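Local coordinates for protein 16S rRNA methyltransferase (Streptomyces sp. DSM 40477, PDB 3MQ2) that methylates the N1 position of adenine 1408 in 16S rRNA, using S-adenosyl-L-methionine, and so confers resistance to aminoglycosides such as kanamycin and apramycin, at residues 4-17 and 84-96. Residues are numbered along the deposited sequence; the frame is centred on the assembly and turned at random.
With SAH (S-adenosyl-L-homocysteine), chain C.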
ATOM      1  N   MET A   4       1.279   5.946  17.406  1.00 17.46           N
ATOM      2  CA  MET A   4       0.402   5.401  16.370  1.00 13.10           C
ATOM      3  C   MET A   4      -1.039   5.799  16.659  1.00 14.81           C
ATOM      4  O   MET A   4      -1.460   5.832  17.814  1.00 18.44           O
ATOM      5  CB  MET A   4       0.519   3.886  16.305  1.00 17.90           C
ATOM      6  CG  MET A   4       1.862   3.387  15.797  1.00 22.56           C
ATOM      7  SD  MET A   4       1.801   1.609  15.627  1.00 24.17           S
ATOM      8  CE  MET A   4       3.538   1.243  15.344  1.00 39.29           C
ATOM      9  N   ARG A   5      -1.795   6.087  15.609  1.00 11.74           N
ATOM     10  CA  ARG A   5      -3.146   6.604  15.770  1.00 10.09           C
ATOM     11  C   ARG A   5      -4.121   5.620  15.145  1.00 12.06           C
ATOM     12  O   ARG A   5      -4.315   5.628  13.929  1.00 11.51           O
ATOM     13  CB  ARG A   5      -3.262   7.973  15.085  1.00 10.99           C
ATOM     14  CG  ARG A   5      -2.409   9.059  15.760  1.00 11.51           C
ATOM     15  CD  ARG A   5      -2.344  10.323  14.927  1.00 15.56           C
ATOM     16  NE  ARG A   5      -1.663  10.135  13.644  1.00 14.48           N
ATOM     17  CZ  ARG A   5      -0.351  10.250  13.460  1.00  9.87           C
ATOM     18  NH1 ARG A   5       0.466  10.524  14.491  1.00 10.40           N
ATOM     19  NH2 ARG A   5       0.145  10.089  12.237  1.00 11.58           N
ATOM     20  N   ARG A   6      -4.726   4.771  15.973  1.00  7.70           N
ATOM     21  CA  ARG A   6      -5.624   3.747  15.463  1.00  8.53           C
ATOM     22  C   ARG A   6      -6.966   4.348  15.089  1.00 12.39           C
ATOM     23  O   ARG A   6      -7.509   5.188  15.807  1.00 13.27           O
ATOM     24  CB  ARG A   6      -5.809   2.608  16.475  1.00  7.51           C
ATOM     25  CG  ARG A   6      -6.744   1.514  15.958  1.00  9.41           C
ATOM     26  CD  ARG A   6      -6.856   0.329  16.905  1.00 11.01           C
ATOM     27  NE  ARG A   6      -7.735  -0.688  16.313  1.00 13.14           N
ATOM     28  CZ  ARG A   6      -8.359  -1.644  16.994  1.00 18.39           C
ATOM     29  NH1 ARG A   6      -8.207  -1.750  18.312  1.00 16.33           N
ATOM     30  NH2 ARG A   6      -9.141  -2.501  16.348  1.00 15.86           N
ATOM     31  N   VAL A   7      -7.487   3.921  13.947  1.00  8.37           N
ATOM     32  CA  VAL A   7      -8.817   4.322  13.515  1.00  7.60           C
ATOM     33  C   VAL A   7      -9.804   3.185  13.710  1.00 11.16           C
ATOM     34  O   VAL A   7      -9.584   2.065  13.234  1.00 12.85           O
ATOM     35  CB  VAL A   7      -8.828   4.752  12.043  1.00 10.27           C
ATOM     36  CG1 VAL A   7     -10.268   5.019  11.583  1.00 13.53           C
ATOM     37  CG2 VAL A   7      -7.965   6.010  11.866  1.00 11.98           C
ATOM     38  N   VAL A   8     -10.895   3.471  14.422  1.00 11.58           N
ATOM     39  CA  VAL A   8     -12.012   2.522  14.531  1.00 12.35           C
ATOM     40  C   VAL A   8     -13.325   3.286  14.373  1.00 14.11           C
ATOM     41  O   VAL A   8     -13.734   4.025  15.264  1.00 15.08           O
ATOM     42  CB  VAL A   8     -12.013   1.738  15.860  1.00 14.26           C
ATOM     43  CG1 VAL A   8     -13.214   0.804  15.916  1.00 20.25           C
ATOM     44  CG2 VAL A   8     -10.714   0.936  16.027  1.00 15.76           C
ATOM     45  N   GLY A   9     -13.980   3.101  13.233  1.00 13.86           N
ATOM     46  CA  GLY A   9     -15.136   3.911  12.898  1.00 16.42           C
ATOM     47  C   GLY A   9     -14.743   5.378  12.889  1.00 16.86           C
ATOM     48  O   GLY A   9     -13.766   5.764  12.245  1.00 19.31           O
ATOM     49  N   LYS A  10     -15.490   6.204  13.611  1.00 15.76           N
ATOM     50  CA  LYS A  10     -15.171   7.629  13.667  1.00 16.26           C
ATOM     51  C   LYS A  10     -14.202   7.964  14.798  1.00 20.31           C
ATOM     52  O   LYS A  10     -13.867   9.129  15.013  1.00 23.04           O
ATOM     53  CB  LYS A  10     -16.443   8.461  13.825  1.00 22.36           C
ATOM     54  CG  LYS A  10     -17.428   8.296  12.687  1.00 23.84           C
ATOM     55  CD  LYS A  10     -18.633   9.199  12.882  1.00 34.18           C
ATOM     56  CE  LYS A  10     -19.571   9.122  11.692  1.00 43.91           C
ATOM     57  NZ  LYS A  10     -20.795   9.953  11.883  1.00 53.63           N
ATOM     58  N   ARG A  11     -13.770   6.950  15.533  1.00 14.64           N
ATOM     59  CA  ARG A  11     -12.869   7.176  16.661  1.00 12.15           C
ATOM     60  C   ARG A  11     -11.415   7.050  16.240  1.00 14.43           C
ATOM     61  O   ARG A  11     -11.057   6.156  15.470  1.00 13.76           O
ATOM     62  CB  ARG A  11     -13.149   6.169  17.780  1.00 15.52           C
ATOM     63  CG  ARG A  11     -12.228   6.302  18.981  1.00 20.69           C
ATOM     64  CD  ARG A  11     -12.456   5.179  19.987  1.00 15.96           C
ATOM     65  NE  ARG A  11     -11.624   5.326  21.175  1.00 17.62           N
ATOM     66  CZ  ARG A  11     -11.679   4.527  22.235  1.00 22.54           C
ATOM     67  NH1 ARG A  11     -12.539   3.516  22.260  1.00 23.56           N
ATOM     68  NH2 ARG A  11     -10.872   4.738  23.268  1.00 19.99           N
ATOM     69  N   VAL A  12     -10.578   7.947  16.746  1.00 12.82           N
ATOM     70  CA  VAL A  12      -9.134   7.763  16.656  1.00 11.24           C
ATOM     71  C   VAL A  12      -8.628   7.570  18.070  1.00 13.88           C
ATOM     72  O   VAL A  12      -9.045   8.281  18.987  1.00 12.96           O
ATOM     73  CB  VAL A  12      -8.433   8.979  16.012  1.00 15.01           C
ATOM     74  CG1 VAL A  12      -6.921   8.814  16.071  1.00 14.68           C
ATOM     75  CG2 VAL A  12      -8.893   9.150  14.566  1.00 13.31           C
ATOM     76  N   GLN A  13      -7.765   6.576  18.254  1.00 10.68           N
ATOM     77  CA  GLN A  13      -7.121   6.360  19.541  1.00 13.95           C
ATOM     78  C   GLN A  13      -5.620   6.157  19.393  1.00 15.95           C
ATOM     79  O   GLN A  13      -5.165   5.194  18.770  1.00 15.02           O
ATOM     80  CB  GLN A  13      -7.735   5.164  20.277  1.00 13.35           C
ATOM     81  CG  GLN A  13      -7.058   4.892  21.622  1.00 17.88           C
ATOM     82  CD  GLN A  13      -7.252   6.024  22.617  1.00 21.10           C
ATOM     83  OE1 GLN A  13      -8.380   6.379  22.951  1.00 22.03           O
ATOM     84  NE2 GLN A  13      -6.149   6.593  23.103  1.00 21.01           N
ATOM     85  N   GLU A  14      -4.852   7.079  19.962  1.00 14.90           N
ATOM     86  CA  GLU A  14      -3.411   6.930  19.998  1.00 17.86           C
ATOM     87  C   GLU A  14      -3.054   5.757  20.894  1.00 16.89           C
ATOM     88  O   GLU A  14      -3.709   5.514  21.914  1.00 19.79           O
ATOM     89  CB  GLU A  14      -2.738   8.213  20.500  1.00 19.06           C
ATOM     90  CG  GLU A  14      -2.886   9.386  19.543  1.00 22.45           C
ATOM     91  CD  GLU A  14      -2.047  10.599  19.921  1.00 28.38           C
ATOM     92  OE1 GLU A  14      -2.117  11.607  19.189  1.00 35.78           O
ATOM     93  OE2 GLU A  14      -1.328  10.556  20.942  1.00 23.31           O
ATOM     94  N   PHE A  15      -2.014   5.028  20.515  1.00 17.86           N
ATOM     95  CA  PHE A  15      -1.475   4.004  21.394  1.00 19.92           C
ATOM     96  C   PHE A  15       0.042   3.875  21.208  1.00 21.40           C
ATOM     97  O   PHE A  15       0.608   4.369  20.232  1.00 22.12           O
ATOM     98  CB  PHE A  15      -2.197   2.668  21.190  1.00 17.78           C
ATOM     99  CG  PHE A  15      -1.960   2.050  19.851  1.00 19.06           C
ATOM    100  CD1 PHE A  15      -2.590   2.545  18.725  1.00 15.86           C
ATOM    101  CD2 PHE A  15      -1.115   0.963  19.720  1.00 25.70           C
ATOM    102  CE1 PHE A  15      -2.371   1.972  17.479  1.00 19.33           C
ATOM    103  CE2 PHE A  15      -0.894   0.380  18.482  1.00 21.47           C
ATOM    104  CZ  PHE A  15      -1.525   0.886  17.360  1.00 19.61           C
ATOM    105  N   SER A  16       0.696   3.214  22.149  1.00 22.08           N
ATOM    106  CA  SER A  16       2.151   3.273  22.228  1.00 26.41           C
ATOM    107  C   SER A  16       2.845   2.256  21.332  1.00 24.17           C
ATOM    108  O   SER A  16       2.274   1.223  20.978  1.00 26.47           O
ATOM    109  CB  SER A  16       2.601   3.068  23.676  1.00 29.89           C
ATOM    110  OG  SER A  16       2.284   1.759  24.114  1.00 32.06           O
ATOM    111  N   ASP A  17       4.083   2.559  20.965  1.00 27.06           N
ATOM    112  CA  ASP A  17       4.926   1.629  20.219  0.57 31.45           C
ATOM    113  C   ASP A  17       5.064   0.313  20.972  1.00 28.41           C
ATOM    114  O   ASP A  17       5.140  -0.761  20.378  1.00 27.97           O
ATOM    115  CB  ASP A  17       6.316   2.229  20.009  0.57 36.25           C
ATOM    116  CG  ASP A  17       6.266   3.614  19.408  0.57 37.62           C
ATOM    117  OD1 ASP A  17       5.238   3.958  18.791  0.57 39.93           O
ATOM    118  OD2 ASP A  17       7.259   4.359  19.552  0.57 37.63           O
ATOM    119  N   LEU A  84      -5.097  -3.732  11.654  1.00  9.20           N
ATOM    120  CA  LEU A  84      -4.985  -2.467  12.344  1.00  9.58           C
ATOM    121  C   LEU A  84      -4.981  -1.346  11.312  1.00  9.20           C
ATOM    122  O   LEU A  84      -4.139  -1.324  10.420  1.00 10.80           O
ATOM    123  CB  LEU A  84      -3.681  -2.455  13.149  1.00 10.98           C
ATOM    124  CG  LEU A  84      -3.233  -1.146  13.774  1.00 13.56           C
ATOM    125  CD1 LEU A  84      -4.209  -0.728  14.856  1.00 15.77           C
ATOM    126  CD2 LEU A  84      -1.832  -1.320  14.361  1.00 17.03           C
ATOM    127  N   TYR A  85      -5.942  -0.432  11.429  1.00  7.54           N
ATOM    128  CA  TYR A  85      -6.002   0.746  10.571  1.00  9.42           C
ATOM    129  C   TYR A  85      -5.420   1.954  11.303  1.00  8.87           C
ATOM    130  O   TYR A  85      -5.777   2.226  12.454  1.00 11.64           O
ATOM    131  CB  TYR A  85      -7.452   1.038  10.168  1.00 10.15           C
ATOM    132  CG  TYR A  85      -8.008   0.008   9.220  1.00  9.03           C
ATOM    133  CD1 TYR A  85      -7.697   0.048   7.873  1.00  9.30           C
ATOM    134  CD2 TYR A  85      -8.826  -1.022   9.680  1.00  9.29           C
ATOM    135  CE1 TYR A  85      -8.200  -0.899   7.000  1.00 10.44           C
ATOM    136  CE2 TYR A  85      -9.323  -1.980   8.821  1.00 11.87           C
ATOM    137  CZ  TYR A  85      -9.003  -1.911   7.483  1.00 12.16           C
ATOM    138  OH  TYR A  85      -9.498  -2.855   6.620  1.00 11.67           O
ATOM    139  N   LEU A  86      -4.530   2.679  10.630  1.00  6.48           N
ATOM    140  CA  LEU A  86      -3.847   3.821  11.242  1.00  6.33           C
ATOM    141  C   LEU A  86      -4.034   5.084  10.409  1.00  7.76           C
ATOM    142  O   LEU A  86      -4.146   5.035   9.191  1.00 10.04           O
ATOM    143  CB  LEU A  86      -2.342   3.536  11.363  1.00  7.30           C
ATOM    144  CG  LEU A  86      -1.937   2.322  12.194  1.00  7.44           C
ATOM    145  CD1 LEU A  86      -0.407   2.220  12.263  1.00  8.90           C
ATOM    146  CD2 LEU A  86      -2.513   2.385  13.613  1.00 11.75           C
ATOM    147  N   TRP A  87      -4.033   6.226  11.080  1.00  8.61           N
ATOM    148  CA  TRP A  87      -4.184   7.514  10.414  1.00  9.61           C
ATOM    149  C   TRP A  87      -2.807   8.104  10.231  1.00 10.60           C
ATOM    150  O   TRP A  87      -2.176   8.497  11.205  1.00  9.59           O
ATOM    151  CB  TRP A  87      -4.988   8.432  11.329  1.00  7.61           C
ATOM    152  CG  TRP A  87      -5.443   9.729  10.740  1.00 10.36           C
ATOM    153  CD1 TRP A  87      -5.598  10.050   9.411  1.00 11.33           C
ATOM    154  CD2 TRP A  87      -5.826  10.895  11.485  1.00  9.59           C
ATOM    155  NE1 TRP A  87      -6.068  11.350   9.298  1.00 10.96           N
ATOM    156  CE2 TRP A  87      -6.210  11.880  10.550  1.00 10.25           C
ATOM    157  CE3 TRP A  87      -5.892  11.188  12.850  1.00 10.15           C
ATOM    158  CZ2 TRP A  87      -6.645  13.148  10.944  1.00 12.25           C
ATOM    159  CZ3 TRP A  87      -6.328  12.454  13.237  1.00 12.35           C
ATOM    160  CH2 TRP A  87      -6.691  13.416  12.288  1.00 16.26           C
ATOM    161  N   ALA A  88      -2.321   8.156   8.997  1.00  7.85           N
ATOM    162  CA  ALA A  88      -0.964   8.643   8.764  1.00  7.97           C
ATOM    163  C   ALA A  88      -0.717   8.870   7.291  1.00  8.76           C
ATOM    164  O   ALA A  88      -1.333   8.223   6.452  1.00 10.19           O
ATOM    165  CB  ALA A  88       0.066   7.640   9.298  1.00 11.69           C
ATOM    166  N   THR A  89       0.199   9.784   6.985  1.00  8.51           N
ATOM    167  CA  THR A  89       0.614   9.996   5.602  1.00  9.07           C
ATOM    168  C   THR A  89       1.888   9.233   5.295  1.00  9.60           C
ATOM    169  O   THR A  89       2.647   8.868   6.193  1.00 10.34           O
ATOM    170  CB  THR A  89       0.911  11.475   5.336  1.00 10.27           C
ATOM    171  OG1 THR A  89       2.069  11.866   6.080  1.00 10.60           O
ATOM    172  CG2 THR A  89      -0.278  12.332   5.759  1.00 12.13           C
ATOM    173  N   ALA A  90       2.152   9.036   4.008  1.00 10.57           N
ATOM    174  CA  ALA A  90       3.399   8.408   3.603  1.00 12.25           C
ATOM    175  C   ALA A  90       4.614   9.287   3.909  1.00 13.83           C
ATOM    176  O   ALA A  90       5.730   8.777   4.063  1.00 14.57           O
ATOM    177  CB  ALA A  90       3.358   8.028   2.121  1.00 14.74           C
ATOM    178  N   GLU A  91       4.403  10.599   4.002  1.00 12.70           N
ATOM    179  CA  GLU A  91       5.478  11.518   4.367  1.00 12.08           C
ATOM    180  C   GLU A  91       5.868  11.383   5.835  1.00 13.70           C
ATOM    181  O   GLU A  91       7.019  11.620   6.208  1.00 14.49           O
ATOM    182  CB  GLU A  91       5.054  12.966   4.099  1.00 12.38           C
ATOM    183  CG  GLU A  91       5.020  13.356   2.622  1.00 13.73           C
ATOM    184  CD  GLU A  91       3.707  13.055   1.938  1.00 19.60           C
ATOM    185  OE1 GLU A  91       2.845  12.367   2.532  1.00 14.58           O
ATOM    186  OE2 GLU A  91       3.543  13.515   0.788  1.00 19.09           O
ATOM    187  N   ARG A  92       4.894  11.033   6.671  1.00 11.40           N
ATOM    188  CA  ARG A  92       5.118  10.910   8.108  1.00 10.13           C
ATOM    189  C   ARG A  92       4.591   9.583   8.620  1.00  9.28           C
ATOM    190  O   ARG A  92       3.600   9.520   9.339  1.00 10.36           O
ATOM    191  CB  ARG A  92       4.444  12.049   8.865  1.00 12.67           C
ATOM    192  CG  ARG A  92       5.078  13.408   8.640  1.00 16.85           C
ATOM    193  CD  ARG A  92       4.385  14.425   9.523  1.00  9.55           C
ATOM    194  NE  ARG A  92       5.034  15.725   9.481  1.00 11.15           N
ATOM    195  CZ  ARG A  92       4.705  16.728  10.283  1.00 11.09           C
ATOM    196  NH1 ARG A  92       3.724  16.568  11.162  1.00 13.39           N
ATOM    197  NH2 ARG A  92       5.337  17.884  10.189  1.00 12.81           N
ATOM    198  N   LEU A  93       5.270   8.514   8.232  1.00 11.85           N
ATOM    199  CA  LEU A  93       4.818   7.179   8.579  1.00  9.43           C
ATOM    200  C   LEU A  93       4.860   6.948  10.087  1.00  9.08           C
ATOM    201  O   LEU A  93       5.669   7.541  10.798  1.00 10.94           O
ATOM    202  CB  LEU A  93       5.687   6.142   7.859  1.00  6.46           C
ATOM    203  CG  LEU A  93       5.435   6.116   6.353  1.00 10.51           C
ATOM    204  CD1 LEU A  93       6.559   5.394   5.633  1.00 13.71           C
ATOM    205  CD2 LEU A  93       4.101   5.458   6.051  1.00 11.65           C
ATOM    206  N   PRO A  94       3.998   6.054  10.578  1.00  9.21           N
ATOM    207  CA  PRO A  94       4.043   5.648  11.984  1.00 10.05           C
ATOM    208  C   PRO A  94       5.378   4.968  12.282  1.00 13.88           C
ATOM    209  O   PRO A  94       6.075   4.533  11.359  1.00 11.95           O
ATOM    210  CB  PRO A  94       2.897   4.625  12.094  1.00 14.24           C
ATOM    211  CG  PRO A  94       2.064   4.823  10.875  1.00 18.27           C
ATOM    212  CD  PRO A  94       2.994   5.299   9.814  1.00 11.97           C
ATOM    213  N   PRO A  95       5.735   4.881  13.566  1.00 13.85           N
ATOM    214  CA  PRO A  95       6.994   4.278  14.004  1.00 15.90           C
ATOM    215  C   PRO A  95       6.951   2.758  13.893  1.00 16.61           C
ATOM    216  O   PRO A  95       7.091   2.049  14.891  1.00 23.12           O
ATOM    217  CB  PRO A  95       7.091   4.719  15.469  1.00 18.24           C
ATOM    218  CG  PRO A  95       5.686   4.858  15.906  1.00 16.53           C
ATOM    219  CD  PRO A  95       4.926   5.364  14.699  1.00 14.86           C
ATOM    220  N   LEU A  96       6.735   2.268  12.674  1.00 13.40           N
ATOM    221  CA  LEU A  96       6.734   0.837  12.400  1.00 13.20           C
ATOM    222  C   LEU A  96       8.154   0.373  12.111  1.00 14.34           C
ATOM    223  O   LEU A  96       8.966   1.118  11.573  1.00 14.10           O
ATOM    224  CB  LEU A  96       5.833   0.539  11.194  1.00 14.41           C
ATOM    225  CG  LEU A  96       4.336   0.825  11.352  1.00 21.53           C
ATOM    226  CD1 LEU A  96       3.648   0.962  10.001  1.00 19.29           C
ATOM    227  CD2 LEU A  96       3.680  -0.265  12.173  1.00 26.66           C
TER
HETATM  228  N   SAH C 216      -5.147   1.606  -2.211  0.62  5.86           N
HETATM  229  CA  SAH C 216      -6.552   1.949  -2.070  0.62 13.22           C
HETATM  230  CB  SAH C 216      -6.775   3.450  -2.251  0.62  9.82           C
HETATM  231  CG  SAH C 216      -6.028   4.058  -3.433  0.62 13.11           C
HETATM  232  SD  SAH C 216      -6.626   5.725  -3.808  0.62 17.41           S
HETATM  233  C   SAH C 216      -7.361   1.169  -3.088  0.62 21.89           C
HETATM  234  O   SAH C 216      -8.591   1.211  -3.087  0.62 22.72           O
HETATM  235  OXT SAH C 216      -6.782   0.487  -3.933  0.62 14.06           O
HETATM  236  C5' SAH C 216      -5.046   6.353  -3.183  0.62 13.49           C
HETATM  237  C4' SAH C 216      -5.085   6.590  -1.677  0.62  9.21           C
HETATM  238  O4' SAH C 216      -3.821   7.054  -1.253  0.62 13.42           O
HETATM  239  C3' SAH C 216      -6.095   7.662  -1.263  0.62 12.13           C
HETATM  240  O3' SAH C 216      -6.917   7.151  -0.243  0.62 13.20           O
HETATM  241  C2' SAH C 216      -5.288   8.802  -0.681  0.62 12.97           C
HETATM  242  O2' SAH C 216      -5.917   9.346   0.465  0.62 14.44           O
HETATM  243  C1' SAH C 216      -3.993   8.103  -0.319  0.62 10.71           C
HETATM  244  N9  SAH C 216      -2.808   8.968  -0.350  0.62 15.81           N
HETATM  245  C8  SAH C 216      -2.368   9.801  -1.345  0.62 11.25           C
HETATM  246  N7  SAH C 216      -1.210  10.384  -0.924  0.62 16.73           N
HETATM  247  C5  SAH C 216      -0.926   9.915   0.319  0.62 12.80           C
HETATM  248  C6  SAH C 216       0.110  10.158   1.210  0.62 12.30           C
HETATM  249  N6  SAH C 216       1.090  11.003   0.901  0.62 11.46           N
HETATM  250  N1  SAH C 216       0.115   9.504   2.420  0.62 13.59           N
HETATM  251  C2  SAH C 216      -0.890   8.621   2.755  0.62 14.33           C
HETATM  252  N3  SAH C 216      -1.923   8.384   1.877  0.62 11.22           N
HETATM  253  C4  SAH C 216      -1.921   9.022   0.682  0.62 13.81           C
HETATM  254  O   HOH W   1      -0.670   6.620  13.014  1.00  9.03           O
HETATM  255  O   HOH W   2      -8.133  -0.411  13.478  1.00 12.01           O
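Met4 runs its extended side chain across Leu86, Pro94, Pro95 and Leu96: CG rests on Pro95 CD, SD faces Leu86 CD1, and the terminal CE lies 3.5 Å from Leu96 CD2, meeting that leucine at about a right angle. Next to it, Phe15 turns the edge of its ring to two leucine methyls, with CZ 3.7 Å from Leu84 CD2 and CE1 against Leu86 CD2. Phe20 of helix 17-24 touches Met4, Phe15, Leu84 and Leu96, which extends this apolar cluster to the helix.

Arg5 adds a side-chain grip to the polar link. A bend at chi3 folds its guanidinium back so that NE and NH2 both donate to Trp87 O, each at 3.0 Å. That oxygen lies 22° out of the guanidinium plane, and the N-H...O angles of 138° at NE and 134° at NH2 show a bent, side-on grip. A water bridging Arg5 N and Trp87 O gives the same carbonyl a third donor. In the backbone, Trp87 N donates to Arg5 O at 2.9 Å and Val7 N to Tyr85 O at 2.8 Å, around the single bridge of Arg6 with Leu86. A second water joins Arg6 NE, Val7 O and Tyr85 N. Val7 CG2 packs on Trp87 CB, while Val12 CG2 approaches Trp87 CE3 at 4.0 Å; the indole NE1 is bonded to Ala59 O.

Beyond strand 83-87 the chain reaches the cofactor product, where Ala90 N donates to adenine N1 and Glu91 OE1 accepts from N6. The N-terminal beta hairpin, closed by a type II' turn, thus docks on the outermost strand at one end of the Rossmann-like methyltransferase sheet (strand order 3-2-1-4-5-7-6); the loop after that strand binds the adenine of S-adenosyl-L-homocysteine.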